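Local coordinates for succinate-semialdehyde dehydrogenase (Synechococcus sp., PDB 4ITA), which catalyses the oxidation of succinic semialdehyde to succinate, probably with NADP+ as electron acceptor, as a member of the aldehyde dehydrogenase family, at residues F19-A32 with L186-R200. Numbering follows the deposited sequence.
Sequences FKALTPAEIDAKLA and LIGASQVEQVIKDPR. With NDP (NADPH dihydro-nicotinamide-adenine-dinucleotide phosphate), chain C; EDO (1,2-ethanediol), chain H; EDO (1,2-ethanediol), chain N.
Gln191 reaches across to the chain just ahead of helix 24-32. Its CB lies near Ile27 CD1; CG rests against O1 and O2 of the chain H ethanediol, probably from the crystallisation liquor, and CD lies near its O1. The two ends of the amide do different work. Gln191 NE2 donates to Leu22 O at 2.8 Å, in the amide plane, and also to the ethanediol O1, while OE1 rests on the methyl of Ala21 and accepts from Gly188 N, which fixes the flip of the amide. Alongside, Leu22 N donates to Leu186 O (3.0 Å).

Gln194 repeats the idea three residues on. With CG anti to the backbone N (chi1 176°) and the chain extended, Gln194 NE2 meets Pro24 O at 3.0 Å on an almost straight bond (175°), approaching from the face opposite to Asp28 N, the helix donor to the same oxygen. Between the two glutamines sits Ile27: its CD1 packs on Ile187 CG2 (3.7 Å) and its CG2 on Val195 CG2.

At the far end, Arg200 grips Asp198 side-on through NE and NH2, and Arg200 NH2 also meets Asp28 OD1 at 2.9 Å, coming from above that carboxylate's plane. Leu31 C lies over the centre of one guanidinium face, Ala32 N toward its rim. Asp28 OD1 and Asp198 OD2 stand 4.1 Å apart, bridged by water 2. An alanine at Arg200 would probably leave these two carboxylates facing each other without their shared positive charge.

Helix segments 24-32 and 192-197 run in the same general direction, their axes 34° apart, on the outside of the Rossmann-type cofactor domain. On the inner side of segment 186-200, Ala189 and Val192 touch the NADPH adenine. The chemistry thus implies an apolar seam pinned by glutamine-to-carbonyl bonds and closed by a charged cluster, fastening the N-terminal helix to the back of the adenine pocket.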
ATOM      1  N   PHE A  19      29.537 -18.525   0.226  1.00 12.81           N
ATOM      2  CA  PHE A  19      29.020 -18.196   1.546  1.00 12.73           C
ATOM      3  C   PHE A  19      27.975 -19.213   1.973  1.00 12.48           C
ATOM      4  O   PHE A  19      27.181 -19.690   1.160  1.00 14.37           O
ATOM      5  CB  PHE A  19      28.420 -16.783   1.546  1.00 12.62           C
ATOM      6  CG  PHE A  19      29.408 -15.706   1.190  1.00 12.66           C
ATOM      7  CD1 PHE A  19      29.991 -14.923   2.175  1.00 15.00           C
ATOM      8  CD2 PHE A  19      29.754 -15.472  -0.134  1.00 12.87           C
ATOM      9  CE1 PHE A  19      30.908 -13.930   1.843  1.00 14.42           C
ATOM     10  CE2 PHE A  19      30.673 -14.489  -0.467  1.00 14.13           C
ATOM     11  CZ  PHE A  19      31.245 -13.719   0.518  1.00 15.01           C
ATOM     12  N   LYS A  20      27.996 -19.555   3.256  1.00 13.97           N
ATOM     13  CA  LYS A  20      27.006 -20.443   3.836  1.00 14.74           C
ATOM     14  C   LYS A  20      25.718 -19.657   4.060  1.00 12.19           C
ATOM     15  O   LYS A  20      25.741 -18.558   4.612  1.00 15.98           O
ATOM     16  CB  LYS A  20      27.523 -20.994   5.171  1.00 16.95           C
ATOM     17  CG  LYS A  20      26.760 -22.193   5.724  1.00 22.02           C
ATOM     18  CD  LYS A  20      27.440 -22.745   6.982  1.00 24.70           C
ATOM     19  CE  LYS A  20      26.798 -24.044   7.454  1.00 30.37           C
ATOM     20  NZ  LYS A  20      25.372 -23.856   7.853  1.00 28.91           N
ATOM     21  N   ALA A  21      24.602 -20.210   3.613  1.00 10.53           N
ATOM     22  CA  ALA A  21      23.308 -19.607   3.884  1.00  9.63           C
ATOM     23  C   ALA A  21      22.960 -19.791   5.351  1.00  9.31           C
ATOM     24  O   ALA A  21      23.346 -20.784   5.974  1.00 10.89           O
ATOM     25  CB  ALA A  21      22.238 -20.229   3.008  1.00 10.61           C
ATOM     26  N   LEU A  22      22.231 -18.838   5.909  1.00  7.60           N
ATOM     27  CA  LEU A  22      21.724 -18.984   7.268  1.00  7.85           C
ATOM     28  C   LEU A  22      20.736 -20.133   7.347  1.00  7.91           C
ATOM     29  O   LEU A  22      20.011 -20.410   6.390  1.00  8.15           O
ATOM     30  CB  LEU A  22      20.991 -17.718   7.702  1.00  6.86           C
ATOM     31  CG  LEU A  22      21.784 -16.418   7.761  1.00  8.21           C
ATOM     32  CD1 LEU A  22      20.872 -15.315   8.268  1.00  9.01           C
ATOM     33  CD2 LEU A  22      23.038 -16.558   8.633  1.00  9.24           C
ATOM     34  N   THR A  23      20.694 -20.799   8.491  1.00  7.64           N
ATOM     35  CA  THR A  23      19.638 -21.767   8.753  1.00  7.58           C
ATOM     36  C   THR A  23      18.384 -21.053   9.258  1.00  7.06           C
ATOM     37  O   THR A  23      18.451 -19.904   9.705  1.00  6.63           O
ATOM     38  CB  THR A  23      20.061 -22.762   9.837  1.00  7.82           C
ATOM     39  OG1 THR A  23      20.231 -22.050  11.069  1.00  7.82           O
ATOM     40  CG2 THR A  23      21.360 -23.475   9.457  1.00 10.21           C
ATOM     41  N   PRO A  24      17.228 -21.727   9.207  1.00  7.12           N
ATOM     42  CA  PRO A  24      16.029 -21.157   9.829  1.00  7.13           C
ATOM     43  C   PRO A  24      16.213 -20.727  11.290  1.00  7.23           C
ATOM     44  O   PRO A  24      15.677 -19.686  11.682  1.00  7.53           O
ATOM     45  CB  PRO A  24      15.012 -22.293   9.707  1.00  8.74           C
ATOM     46  CG  PRO A  24      15.387 -22.943   8.423  1.00 10.74           C
ATOM     47  CD  PRO A  24      16.901 -22.891   8.361  1.00  8.30           C
ATOM     48  N   ALA A  25      16.956 -21.493  12.081  1.00  7.73           N
ATOM     49  CA  ALA A  25      17.215 -21.097  13.463  1.00  6.11           C
ATOM     50  C   ALA A  25      18.027 -19.799  13.533  1.00  6.25           C
ATOM     51  O   ALA A  25      17.769 -18.930  14.378  1.00  7.57           O
ATOM     52  CB  ALA A  25      17.927 -22.217  14.215  1.00  7.72           C
ATOM     53  N   GLU A  26      19.007 -19.660  12.640  1.00  7.53           N
ATOM     54  CA  GLU A  26      19.812 -18.443  12.589  1.00  6.97           C
ATOM     55  C   GLU A  26      18.983 -17.241  12.136  1.00  7.50           C
ATOM     56  O   GLU A  26      19.157 -16.131  12.656  1.00  8.40           O
ATOM     57  CB  GLU A  26      21.032 -18.653  11.691  1.00  7.31           C
ATOM     58  CG  GLU A  26      22.028 -19.621  12.319  1.00  8.18           C
ATOM     59  CD  GLU A  26      23.182 -20.001  11.419  1.00 12.55           C
ATOM     60  OE1 GLU A  26      23.012 -20.079  10.185  1.00  9.60           O
ATOM     61  OE2 GLU A  26      24.281 -20.242  11.961  1.00 17.22           O
ATOM     62  N   ILE A  27      18.078 -17.457  11.182  1.00  6.45           N
ATOM     63  CA  ILE A  27      17.166 -16.400  10.752  1.00  7.77           C
ATOM     64  C   ILE A  27      16.289 -15.968  11.926  1.00  7.49           C
ATOM     65  O   ILE A  27      16.130 -14.771  12.189  1.00  7.82           O
ATOM     66  CB  ILE A  27      16.288 -16.859   9.574  1.00  6.65           C
ATOM     67  CG1 ILE A  27      17.145 -17.064   8.327  1.00  7.62           C
ATOM     68  CG2 ILE A  27      15.177 -15.849   9.291  1.00  7.80           C
ATOM     69  CD1 ILE A  27      16.416 -17.780   7.211  1.00  9.28           C
ATOM     70  N   ASP A  28      15.745 -16.942  12.646  1.00  6.64           N
ATOM     71  CA  ASP A  28      14.924 -16.666  13.815  1.00  6.93           C
ATOM     72  C   ASP A  28      15.669 -15.826  14.851  1.00  7.83           C
ATOM     73  O   ASP A  28      15.107 -14.884  15.409  1.00  6.97           O
ATOM     74  CB  ASP A  28      14.442 -17.976  14.442  1.00  7.81           C
ATOM     75  CG  ASP A  28      13.482 -17.747  15.579  1.00 11.26           C
ATOM     76  OD1 ASP A  28      12.299 -17.473  15.296  1.00 11.56           O
ATOM     77  OD2 ASP A  28      13.914 -17.835  16.751  1.00 13.94           O
ATOM     78  N   ALA A  29      16.935 -16.158  15.089  1.00  7.13           N
ATOM     79  CA  ALA A  29      17.739 -15.416  16.053  1.00  6.98           C
ATOM     80  C   ALA A  29      17.925 -13.976  15.607  1.00  6.41           C
ATOM     81  O   ALA A  29      17.884 -13.059  16.431  1.00  8.62           O
ATOM     82  CB  ALA A  29      19.082 -16.091  16.246  1.00  8.42           C
ATOM     83  N   LYS A  30      18.149 -13.773  14.313  1.00  6.88           N
ATOM     84  CA  LYS A  30      18.285 -12.412  13.800  1.00  7.30           C
ATOM     85  C   LYS A  30      16.995 -11.615  13.940  1.00  7.20           C
ATOM     86  O   LYS A  30      17.035 -10.429  14.247  1.00  6.42           O
ATOM     87  CB  LYS A  30      18.811 -12.420  12.366  1.00  9.57           C
ATOM     88  CG  LYS A  30      20.257 -12.921  12.306  1.00 16.36           C
ATOM     89  CD  LYS A  30      20.994 -12.434  11.085  1.00 17.55           C
ATOM     90  CE  LYS A  30      22.412 -12.984  11.045  1.00 14.52           C
ATOM     91  NZ  LYS A  30      23.424 -11.994  11.524  1.00 17.77           N
ATOM     92  N   LEU A  31      15.853 -12.261  13.737  1.00  6.25           N
ATOM     93  CA  LEU A  31      14.567 -11.591  13.930  1.00  7.21           C
ATOM     94  C   LEU A  31      14.301 -11.267  15.400  1.00  7.42           C
ATOM     95  O   LEU A  31      13.794 -10.190  15.715  1.00  7.22           O
ATOM     96  CB  LEU A  31      13.427 -12.407  13.307  1.00  7.16           C
ATOM     97  CG  LEU A  31      13.569 -12.582  11.791  1.00  6.11           C
ATOM     98  CD1 LEU A  31      12.458 -13.465  11.240  1.00  7.35           C
ATOM     99  CD2 LEU A  31      13.576 -11.236  11.075  1.00  9.49           C
ATOM    100  N   ALA A  32      14.672 -12.169  16.303  1.00  6.90           N
ATOM    101  CA  ALA A  32      14.560 -11.883  17.732  1.00  7.04           C
ATOM    102  C   ALA A  32      15.413 -10.672  18.101  1.00  7.70           C
ATOM    103  O   ALA A  32      14.970  -9.806  18.855  1.00  8.46           O
ATOM    104  CB  ALA A  32      14.981 -13.090  18.555  1.00  7.30           C
ATOM    105  N   LEU A 186      22.124 -13.518   4.701  1.00  7.20           N
ATOM    106  CA  LEU A 186      22.662 -14.313   3.600  1.00  7.66           C
ATOM    107  C   LEU A 186      21.769 -15.530   3.428  1.00  6.92           C
ATOM    108  O   LEU A 186      22.030 -16.593   3.987  1.00  8.17           O
ATOM    109  CB  LEU A 186      24.114 -14.719   3.867  1.00 10.89           C
ATOM    110  CG  LEU A 186      25.118 -13.559   3.902  1.00  9.97           C
ATOM    111  CD1 LEU A 186      26.542 -14.115   4.049  1.00 13.91           C
ATOM    112  CD2 LEU A 186      25.004 -12.664   2.677  1.00 12.45           C
ATOM    113  N   ILE A 187      20.680 -15.345   2.688  1.00  7.10           N
ATOM    114  CA  ILE A 187      19.684 -16.392   2.495  1.00  7.30           C
ATOM    115  C   ILE A 187      19.200 -16.414   1.059  1.00  8.01           C
ATOM    116  O   ILE A 187      19.279 -15.401   0.352  1.00  7.94           O
ATOM    117  CB  ILE A 187      18.467 -16.220   3.446  1.00  6.23           C
ATOM    118  CG1 ILE A 187      17.694 -14.923   3.151  1.00  6.52           C
ATOM    119  CG2 ILE A 187      18.904 -16.307   4.910  1.00  7.48           C
ATOM    120  CD1 ILE A 187      16.432 -14.746   3.999  1.00  6.64           C
ATOM    121  N   GLY A 188      18.702 -17.570   0.635  1.00  6.93           N
ATOM    122  CA  GLY A 188      18.187 -17.734  -0.711  1.00  7.84           C
ATOM    123  C   GLY A 188      16.720 -17.374  -0.805  1.00  7.91           C
ATOM    124  O   GLY A 188      16.048 -17.122   0.201  1.00  7.07           O
ATOM    125  N   ALA A 189      16.209 -17.380  -2.033  1.00  7.80           N
ATOM    126  CA  ALA A 189      14.821 -17.015  -2.278  1.00  7.65           C
ATOM    127  C   ALA A 189      13.829 -17.892  -1.511  1.00  6.95           C
ATOM    128  O   ALA A 189      12.803 -17.401  -1.029  1.00  7.92           O
ATOM    129  CB  ALA A 189      14.516 -17.041  -3.783  1.00  8.65           C
ATOM    130  N   SER A 190      14.138 -19.183  -1.378  1.00  6.93           N
ATOM    131  CA  SER A 190      13.238 -20.114  -0.686  1.00  8.69           C
ATOM    132  C   SER A 190      13.097 -19.827   0.808  1.00  7.46           C
ATOM    133  O   SER A 190      12.188 -20.342   1.461  1.00  8.13           O
ATOM    134  CB  SER A 190      13.696 -21.563  -0.876  1.00 10.33           C
ATOM    135  OG  SER A 190      14.929 -21.795  -0.210  1.00 12.83           O
ATOM    136  N   GLN A 191      13.990 -19.001   1.342  1.00  7.13           N
ATOM    137  CA  GLN A 191      14.042 -18.761   2.777  1.00  7.52           C
ATOM    138  C   GLN A 191      13.275 -17.510   3.183  1.00  7.53           C
ATOM    139  O   GLN A 191      13.108 -17.224   4.370  1.00  8.33           O
ATOM    140  CB  GLN A 191      15.499 -18.652   3.219  1.00  8.38           C
ATOM    141  CG  GLN A 191      16.344 -19.837   2.777  1.00  8.08           C
ATOM    142  CD  GLN A 191      17.712 -19.843   3.404  1.00  7.88           C
ATOM    143  OE1 GLN A 191      18.687 -19.415   2.794  1.00  8.15           O
ATOM    144  NE2 GLN A 191      17.799 -20.366   4.622  1.00  9.77           N
ATOM    145  N   VAL A 192      12.812 -16.764   2.192  1.00  6.47           N
ATOM    146  CA  VAL A 192      12.108 -15.507   2.440  1.00  7.33           C
ATOM    147  C   VAL A 192      10.733 -15.728   3.086  1.00  6.77           C
ATOM    148  O   VAL A 192      10.288 -14.934   3.920  1.00  7.77           O
ATOM    149  CB  VAL A 192      11.991 -14.702   1.134  1.00  8.38           C
ATOM    150  CG1 VAL A 192      11.096 -13.483   1.318  1.00 10.82           C
ATOM    151  CG2 VAL A 192      13.373 -14.275   0.677  1.00  9.95           C
ATOM    152  N   GLU A 193      10.065 -16.820   2.716  1.00  6.39           N
ATOM    153  CA  GLU A 193       8.746 -17.106   3.268  1.00  6.91           C
ATOM    154  C   GLU A 193       8.753 -17.133   4.806  1.00  6.54           C
ATOM    155  O   GLU A 193       7.849 -16.588   5.446  1.00  7.19           O
ATOM    156  CB  GLU A 193       8.192 -18.414   2.680  1.00  7.29           C
ATOM    157  CG  GLU A 193       6.859 -18.861   3.277  1.00  7.59           C
ATOM    158  CD  GLU A 193       6.212 -20.006   2.513  1.00  9.55           C
ATOM    159  OE1 GLU A 193       6.656 -20.319   1.392  1.00 10.26           O
ATOM    160  OE2 GLU A 193       5.241 -20.567   3.041  1.00 15.06           O
ATOM    161  N   GLN A 194       9.769 -17.759   5.401  1.00  6.39           N
ATOM    162  CA  GLN A 194       9.883 -17.766   6.861  1.00  6.78           C
ATOM    163  C   GLN A 194       9.882 -16.348   7.424  1.00  6.67           C
ATOM    164  O   GLN A 194       9.235 -16.062   8.433  1.00  6.71           O
ATOM    165  CB  GLN A 194      11.167 -18.468   7.304  1.00  6.73           C
ATOM    166  CG  GLN A 194      11.384 -18.414   8.813  1.00  8.11           C
ATOM    167  CD  GLN A 194      12.730 -18.949   9.242  1.00  7.82           C
ATOM    168  OE1 GLN A 194      13.459 -19.535   8.447  1.00  9.25           O
ATOM    169  NE2 GLN A 194      13.076 -18.728  10.504  1.00  8.51           N
ATOM    170  N   VAL A 195      10.609 -15.454   6.762  1.00  6.24           N
ATOM    171  CA  VAL A 195      10.708 -14.078   7.230  1.00  6.63           C
ATOM    172  C   VAL A 195       9.350 -13.370   7.143  1.00  6.73           C
ATOM    173  O   VAL A 195       8.894 -12.763   8.111  1.00  6.77           O
ATOM    174  CB  VAL A 195      11.792 -13.313   6.471  1.00  5.57           C
ATOM    175  CG1 VAL A 195      11.949 -11.921   7.063  1.00  7.49           C
ATOM    176  CG2 VAL A 195      13.117 -14.055   6.565  1.00  7.99           C
ATOM    177  N   ILE A 196       8.691 -13.469   5.993  1.00  6.37           N
ATOM    178  CA  ILE A 196       7.378 -12.841   5.823  1.00  7.86           C
ATOM    179  C   ILE A 196       6.347 -13.362   6.827  1.00  7.25           C
ATOM    180  O   ILE A 196       5.496 -12.603   7.314  1.00  8.10           O
ATOM    181  CB  ILE A 196       6.839 -13.061   4.390  1.00  9.46           C
ATOM    182  CG1 ILE A 196       7.757 -12.398   3.364  1.00 10.58           C
ATOM    183  CG2 ILE A 196       5.397 -12.549   4.255  1.00 12.91           C
ATOM    184  CD1 ILE A 196       7.470 -12.810   1.939  1.00 12.47           C
ATOM    185  N   LYS A 197       6.426 -14.655   7.141  1.00  6.18           N
ATOM    186  CA  LYS A 197       5.462 -15.272   8.049  1.00  8.19           C
ATOM    187  C   LYS A 197       5.783 -15.053   9.522  1.00  7.16           C
ATOM    188  O   LYS A 197       4.967 -15.381  10.390  1.00  8.54           O
ATOM    189  CB  LYS A 197       5.343 -16.778   7.775  1.00  7.31           C
ATOM    190  CG  LYS A 197       4.543 -17.085   6.523  1.00  9.46           C
ATOM    191  CD  LYS A 197       4.395 -18.578   6.300  1.00 12.57           C
ATOM    192  CE  LYS A 197       3.354 -18.857   5.234  1.00 15.88           C
ATOM    193  NZ  LYS A 197       3.257 -20.314   4.943  1.00 18.68           N
ATOM    194  N   ASP A 198       6.957 -14.504   9.826  1.00  6.95           N
ATOM    195  CA  ASP A 198       7.325 -14.301  11.224  1.00  8.13           C
ATOM    196  C   ASP A 198       6.486 -13.169  11.805  1.00  8.54           C
ATOM    197  O   ASP A 198       6.380 -12.107  11.201  1.00  7.65           O
ATOM    198  CB  ASP A 198       8.806 -13.978  11.351  1.00  7.61           C
ATOM    199  CG  ASP A 198       9.263 -13.958  12.795  1.00 10.17           C
ATOM    200  OD1 ASP A 198       9.059 -12.933  13.473  1.00  9.72           O
ATOM    201  OD2 ASP A 198       9.807 -14.985  13.253  1.00 11.39           O
ATOM    202  N   PRO A 199       5.886 -13.388  12.985  1.00  8.30           N
ATOM    203  CA  PRO A 199       4.977 -12.370  13.529  1.00  9.32           C
ATOM    204  C   PRO A 199       5.652 -11.036  13.847  1.00  8.30           C
ATOM    205  O   PRO A 199       4.969 -10.013  13.904  1.00  9.72           O
ATOM    206  CB  PRO A 199       4.441 -13.016  14.812  1.00 12.20           C
ATOM    207  CG  PRO A 199       5.385 -14.133  15.120  1.00 17.39           C
ATOM    208  CD  PRO A 199       5.900 -14.613  13.801  1.00 10.90           C
ATOM    209  N   ARG A 200       6.966 -11.031  14.028  1.00  7.48           N
ATOM    210  CA  ARG A 200       7.682  -9.795  14.335  1.00  8.53           C
ATOM    211  C   ARG A 200       7.929  -8.931  13.097  1.00  7.43           C
ATOM    212  O   ARG A 200       8.185  -7.728  13.201  1.00  7.77           O
ATOM    213  CB  ARG A 200       9.004 -10.116  15.035  1.00  7.91           C
ATOM    214  CG  ARG A 200       8.800 -10.826  16.376  1.00  8.52           C
ATOM    215  CD  ARG A 200      10.059 -11.537  16.846  1.00  8.88           C
ATOM    216  NE  ARG A 200      10.338 -12.717  16.029  1.00  7.67           N
ATOM    217  CZ  ARG A 200      11.098 -13.731  16.425  1.00  7.94           C
ATOM    218  NH1 ARG A 200      11.646 -13.722  17.632  1.00  9.10           N
ATOM    219  NH2 ARG A 200      11.300 -14.760  15.618  1.00  9.09           N
TER
HETATM  220  PA  NDP C 501      14.889 -11.321  -9.454  1.00 11.54           P
HETATM  221  O1A NDP C 501      13.444 -10.999  -9.205  1.00 12.90           O
HETATM  222  O2A NDP C 501      15.271 -12.660 -10.021  1.00 17.30           O
HETATM  223  O5B NDP C 501      15.687 -11.147  -8.078  1.00 10.91           O
HETATM  224  C5B NDP C 501      15.537  -9.987  -7.250  1.00  9.11           C
HETATM  225  C4B NDP C 501      15.577 -10.369  -5.773  1.00  9.89           C
HETATM  226  O4B NDP C 501      14.441 -11.184  -5.476  1.00  8.49           O
HETATM  227  C3B NDP C 501      16.788 -11.214  -5.394  1.00  8.70           C
HETATM  228  O3B NDP C 501      17.135 -10.935  -4.032  1.00  8.56           O
HETATM  229  C2B NDP C 501      16.253 -12.630  -5.497  1.00  9.36           C
HETATM  230  O2B NDP C 501      16.963 -13.567  -4.698  1.00  9.57           O
HETATM  231  C1B NDP C 501      14.881 -12.424  -4.916  1.00  8.49           C
HETATM  232  N9A NDP C 501      13.877 -13.424  -5.309  1.00  9.76           N
HETATM  233  C8A NDP C 501      13.717 -14.029  -6.503  1.00 11.47           C
HETATM  234  N7A NDP C 501      12.647 -14.858  -6.465  1.00 13.11           N
HETATM  235  C5A NDP C 501      12.105 -14.762  -5.241  1.00 10.37           C
HETATM  236  C6A NDP C 501      10.967 -15.355  -4.520  1.00 12.47           C
HETATM  237  N6A NDP C 501      10.164 -16.241  -5.141  1.00 15.31           N
HETATM  238  N1A NDP C 501      10.771 -14.973  -3.243  1.00 13.85           N
HETATM  239  C2A NDP C 501      11.560 -14.088  -2.620  1.00 14.43           C
HETATM  240  N3A NDP C 501      12.618 -13.511  -3.208  1.00 13.42           N
HETATM  241  C4A NDP C 501      12.919 -13.812  -4.488  1.00 10.27           C
HETATM  242  O3  NDP C 501      15.401 -10.080 -10.372  1.00 16.81           O
HETATM  243  PN  NDP C 501      16.498  -9.948 -11.562  1.00 16.05           P
HETATM  244  O1N NDP C 501      16.445 -11.129 -12.506  1.00 19.23           O
HETATM  245  O2N NDP C 501      17.797  -9.535 -10.926  1.00 19.31           O
HETATM  246  O5D NDP C 501      15.913  -8.678 -12.360  1.00 16.39           O
HETATM  247  C5D NDP C 501      15.882  -7.395 -11.751  1.00 14.54           C
HETATM  248  C4D NDP C 501      14.503  -6.782 -11.921  1.00 12.99           C
HETATM  249  O4D NDP C 501      14.335  -5.703 -10.989  1.00 13.19           O
HETATM  250  C3D NDP C 501      14.285  -6.183 -13.296  1.00 12.30           C
HETATM  251  O3D NDP C 501      12.973  -6.505 -13.771  1.00 12.33           O
HETATM  252  C2D NDP C 501      14.462  -4.704 -13.015  1.00 11.87           C
HETATM  253  O2D NDP C 501      13.820  -3.920 -14.021  1.00 12.79           O
HETATM  254  C1D NDP C 501      13.792  -4.565 -11.663  1.00 10.56           C
HETATM  255  N1N NDP C 501      14.203  -3.307 -11.024  1.00 12.20           N
HETATM  256  C2N NDP C 501      13.287  -2.498 -10.466  1.00 12.43           C
HETATM  257  C3N NDP C 501      13.569  -1.145 -10.289  1.00 13.68           C
HETATM  258  C7N NDP C 501      12.584  -0.217  -9.641  1.00 12.43           C
HETATM  259  O7N NDP C 501      12.994   0.559  -8.781  1.00 12.47           O
HETATM  260  N7N NDP C 501      11.306  -0.247 -10.010  1.00 12.10           N
HETATM  261  C4N NDP C 501      14.880  -0.558 -10.756  1.00 14.91           C
HETATM  262  C5N NDP C 501      15.882  -1.612 -10.855  1.00 15.91           C
HETATM  263  C6N NDP C 501      15.502  -2.944 -10.986  1.00 14.56           C
HETATM  264  P2B NDP C 501      18.045 -14.568  -5.334  1.00  8.47           P
HETATM  265  O1X NDP C 501      18.492 -15.350  -4.133  1.00  9.39           O
HETATM  266  O2X NDP C 501      17.312 -15.413  -6.350  1.00 10.84           O
HETATM  267  O3X NDP C 501      19.148 -13.750  -5.934  1.00  9.39           O
HETATM  268  C1  EDO H 506      15.132 -23.194   4.835  1.00 10.18           C
HETATM  269  O1  EDO H 506      15.485 -21.840   5.153  1.00 10.15           O
HETATM  270  C2  EDO H 506      14.307 -23.221   3.557  1.00 12.73           C
HETATM  271  O2  EDO H 506      15.137 -22.932   2.426  1.00 14.04           O
HETATM  272  C1  EDO N 512      11.884 -22.707   7.037  1.00 15.16           C
HETATM  273  O1  EDO N 512      11.450 -22.057   8.231  1.00 26.79           O
HETATM  274  C2  EDO N 512      10.661 -23.005   6.179  1.00 15.09           C
HETATM  275  O2  EDO N 512      10.006 -21.797   5.748  1.00 14.33           O
HETATM  276  O   HOH W   1      12.769 -16.230  18.517  1.00 14.26           O
HETATM  277  O   HOH W   2      11.445 -17.188  12.593  1.00 15.85           O